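Side-chain contact in uncharacterized tRNA/rRNA methyltransferase HI_0380 (Haemophilus influenzae, PDB 3ILK), which is uncharacterised but probably transfers methyl groups from S-adenosylmethionine to RNA: residues Ala27-Gly32 and Glu56-Asn61. Numbering follows the deposited sequence.
Sequences AMKTMG and ENIVKN
Lys-29 and Ile-58 mark the nearest backbone approach of two short helical segments, 27-31 and 56-61, whose axes pass 10.3 Å apart with their N-to-C directions at 118°. Ile-58 points into the space between them. Its CD1 end presses on the base of Lys-29, 3.4 Å from Lys-29 CB, tighter than an ordinary carbon contact. The other branch, CG2, meets Met-28, a selenomethionine whose terminal CE stops 4.0 Å from Ile-58 CG2. Leu-36 of strand 35-39 touches both Met-28 and Ile-58, and Val-149 of helix 145-169 also packs on Met-28; this greasy side of the contact therefore lies where helices 18-31 and 56-61 meet strand 35-39 of the parallel sheet of the SPOUT methyltransferase fold.

Past Ile-58 the aliphatic part of Lys-29 stays extended, and Lys-29 NZ donates a hydrogen bond to Asn-57 OD1 (3.2 Å). The ammonium comes in above the amide rather than along a lone pair, 43° out of the carbonyl plane. Asn-57 holds its CG between its own backbone N and carbonyl carbon (chi1 61°), which swings OD1 round to the lysine. A second bond from NZ goes to the carbonyl O of Gly-54, just ahead of helix 56-61, and is the stronger of the two. Glu-56 OE1 lies 6.0 Å from Lys-29 NZ, too far for a salt bridge, though its charge may still favour the ammonium. Tyr-140 of the second subunit packs on Lys-29, and Asn-137 ND2 of that subunit hydrogen-bonds the Lys-29 carbonyl O.

The lysine thus plays two parts: its CB packs on buried Ile-58, while its NZ ties helix 18-31 to two neutral oxygens, one a backbone carbonyl just before helix 56-61 and one a side-chain amide in its first turn.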
ATOM      1  N   ALA A  27      -1.192  11.112 -15.546  1.00 21.11           N
ATOM      2  CA  ALA A  27      -1.701  10.576 -14.249  1.00 20.77           C
ATOM      3  C   ALA A  27      -2.988   9.741 -14.414  1.00 20.16           C
ATOM      4  O   ALA A  27      -3.065   8.597 -13.948  1.00 18.97           O
ATOM      5  CB  ALA A  27      -1.925  11.707 -13.189  1.00 20.35           C
HETATM    6  N   MSE A  28      -3.940  10.284 -15.139  1.00 20.18           N
HETATM    7  CA  MSE A  28      -5.153   9.554 -15.496  1.00 20.28           C
HETATM    8  C   MSE A  28      -4.899   8.190 -16.175  1.00 20.43           C
HETATM    9  O   MSE A  28      -5.547   7.159 -15.804  1.00 20.27           O
HETATM   10  CB  MSE A  28      -6.016  10.388 -16.453  1.00 22.62           C
HETATM   11  CG  MSE A  28      -6.552  11.682 -15.860  1.00 21.81           C
HETATM   12 SE   MSE A  28      -7.463  12.829 -17.125  0.60 20.93          SE
HETATM   13  CE  MSE A  28      -8.830  11.713 -17.869  1.00 13.17           C
ATOM     14  N   LYS A  29      -4.075   8.193 -17.220  1.00 18.51           N
ATOM     15  CA  LYS A  29      -3.815   6.978 -17.961  1.00 19.46           C
ATOM     16  C   LYS A  29      -3.130   5.905 -17.102  1.00 19.65           C
ATOM     17  O   LYS A  29      -3.404   4.725 -17.287  1.00 20.16           O
ATOM     18  CB  LYS A  29      -3.007   7.247 -19.249  1.00 18.61           C
ATOM     19  CG  LYS A  29      -2.968   6.040 -20.226  1.00 17.42           C
ATOM     20  CD  LYS A  29      -2.316   6.406 -21.514  1.00 23.40           C
ATOM     21  CE  LYS A  29      -2.369   5.262 -22.531  1.00 25.51           C
ATOM     22  NZ  LYS A  29      -1.821   5.718 -23.812  1.00 24.94           N
ATOM     23  N   THR A  30      -2.255   6.296 -16.174  1.00 19.43           N
ATOM     24  CA  THR A  30      -1.593   5.306 -15.326  1.00 19.30           C
ATOM     25  C   THR A  30      -2.650   4.563 -14.517  1.00 19.39           C
ATOM     26  O   THR A  30      -2.379   3.492 -14.036  1.00 18.35           O
ATOM     27  CB  THR A  30      -0.562   5.920 -14.308  1.00 19.92           C
ATOM     28  OG1 THR A  30      -1.232   6.810 -13.401  1.00 21.07           O
ATOM     29  CG2 THR A  30       0.523   6.677 -15.001  1.00 18.53           C
HETATM   30  N   MSE A  31      -3.842   5.150 -14.349  1.00 19.58           N
HETATM   31  CA  MSE A  31      -4.873   4.539 -13.491  1.00 18.98           C
HETATM   32  C   MSE A  31      -6.078   4.050 -14.272  1.00 20.46           C
HETATM   33  O   MSE A  31      -6.999   3.459 -13.698  1.00 21.52           O
HETATM   34  CB  MSE A  31      -5.311   5.482 -12.355  1.00 17.95           C
HETATM   35  CG  MSE A  31      -4.199   5.799 -11.383  1.00 18.91           C
HETATM   36 SE   MSE A  31      -3.547   4.248 -10.400  0.80 22.83          SE
HETATM   37  CE  MSE A  31      -1.635   4.486 -10.590  1.00 18.22           C
ATOM     38  N   GLY A  32      -6.081   4.235 -15.581  1.00 20.76           N
ATOM     39  CA  GLY A  32      -7.193   3.690 -16.378  1.00 20.72           C
ATOM     40  C   GLY A  32      -8.311   4.693 -16.696  1.00 21.24           C
ATOM     41  O   GLY A  32      -9.344   4.293 -17.259  1.00 21.38           O
ATOM     42  N   GLU A  56      -1.093  10.819 -25.154  1.00 20.38           N
ATOM     43  CA  GLU A  56      -1.587  11.805 -26.109  1.00 21.16           C
ATOM     44  C   GLU A  56      -3.062  11.607 -26.456  1.00 20.81           C
ATOM     45  O   GLU A  56      -3.779  12.581 -26.702  1.00 20.79           O
ATOM     46  CB  GLU A  56      -0.774  11.802 -27.401  1.00 21.42           C
ATOM     47  CG  GLU A  56       0.652  12.341 -27.277  1.00 25.19           C
ATOM     48  CD  GLU A  56       1.642  11.297 -26.764  1.00 30.93           C
ATOM     49  OE1 GLU A  56       1.212  10.194 -26.363  1.00 30.99           O
ATOM     50  OE2 GLU A  56       2.865  11.574 -26.771  1.00 34.63           O
ATOM     51  N   ASN A  57      -3.500  10.351 -26.507  1.00 19.98           N
ATOM     52  CA  ASN A  57      -4.868  10.047 -26.898  1.00 20.76           C
ATOM     53  C   ASN A  57      -5.852  10.814 -26.015  1.00 20.48           C
ATOM     54  O   ASN A  57      -6.875  11.376 -26.506  1.00 19.50           O
ATOM     55  CB  ASN A  57      -5.139   8.534 -26.840  1.00 20.86           C
ATOM     56  CG  ASN A  57      -4.958   7.944 -25.413  1.00 25.75           C
ATOM     57  OD1 ASN A  57      -3.868   8.024 -24.792  1.00 27.61           O
ATOM     58  ND2 ASN A  57      -6.032   7.350 -24.892  1.00 28.07           N
ATOM     59  N   ILE A  58      -5.530  10.855 -24.717  1.00 20.62           N
ATOM     60  CA  ILE A  58      -6.389  11.528 -23.716  1.00 20.65           C
ATOM     61  C   ILE A  58      -6.462  13.034 -23.995  1.00 20.73           C
ATOM     62  O   ILE A  58      -7.541  13.594 -24.001  1.00 19.64           O
ATOM     63  CB  ILE A  58      -5.964  11.156 -22.259  1.00 20.73           C
ATOM     64  CG1 ILE A  58      -6.149   9.637 -22.030  1.00 22.61           C
ATOM     65  CG2 ILE A  58      -6.677  12.052 -21.227  1.00 17.37           C
ATOM     66  CD1 ILE A  58      -5.563   9.048 -20.704  1.00 24.88           C
ATOM     67  N   VAL A  59      -5.318  13.652 -24.311  1.00 20.38           N
ATOM     68  CA  VAL A  59      -5.245  15.066 -24.668  1.00 19.81           C
ATOM     69  C   VAL A  59      -5.974  15.364 -25.985  1.00 20.27           C
ATOM     70  O   VAL A  59      -6.700  16.380 -26.070  1.00 20.20           O
ATOM     71  CB  VAL A  59      -3.775  15.521 -24.784  1.00 20.55           C
ATOM     72  CG1 VAL A  59      -3.659  17.024 -25.206  1.00 18.15           C
ATOM     73  CG2 VAL A  59      -3.032  15.234 -23.507  1.00 18.31           C
ATOM     74  N   LYS A  60      -5.828  14.475 -26.983  1.00 20.33           N
ATOM     75  CA  LYS A  60      -6.523  14.642 -28.292  1.00 21.44           C
ATOM     76  C   LYS A  60      -8.026  14.621 -28.129  1.00 20.81           C
ATOM     77  O   LYS A  60      -8.766  15.428 -28.728  1.00 20.78           O
ATOM     78  CB  LYS A  60      -6.137  13.508 -29.287  1.00 21.97           C
ATOM     79  CG  LYS A  60      -4.717  13.546 -29.841  1.00 23.54           C
ATOM     80  CD  LYS A  60      -4.524  12.329 -30.791  1.00 26.85           C
ATOM     81  CE  LYS A  60      -3.107  12.246 -31.300  1.00 28.57           C
ATOM     82  NZ  LYS A  60      -2.836  11.035 -32.149  1.00 28.34           N
ATOM     83  N   ASN A  61      -8.496  13.674 -27.316  1.00 20.60           N
ATOM     84  CA  ASN A  61      -9.937  13.457 -27.202  1.00 20.24           C
ATOM     85  C   ASN A  61     -10.618  14.345 -26.179  1.00 20.23           C
ATOM     86  O   ASN A  61     -11.819  14.295 -26.018  1.00 20.51           O
ATOM     87  CB  ASN A  61     -10.219  11.956 -26.985  1.00 21.13           C
ATOM     88  CG  ASN A  61      -9.944  11.118 -28.264  1.00 21.45           C
ATOM     89  OD1 ASN A  61      -9.189  10.166 -28.242  1.00 27.80           O
ATOM     90  ND2 ASN A  61     -10.561  11.483 -29.357  1.00 25.07           N
TER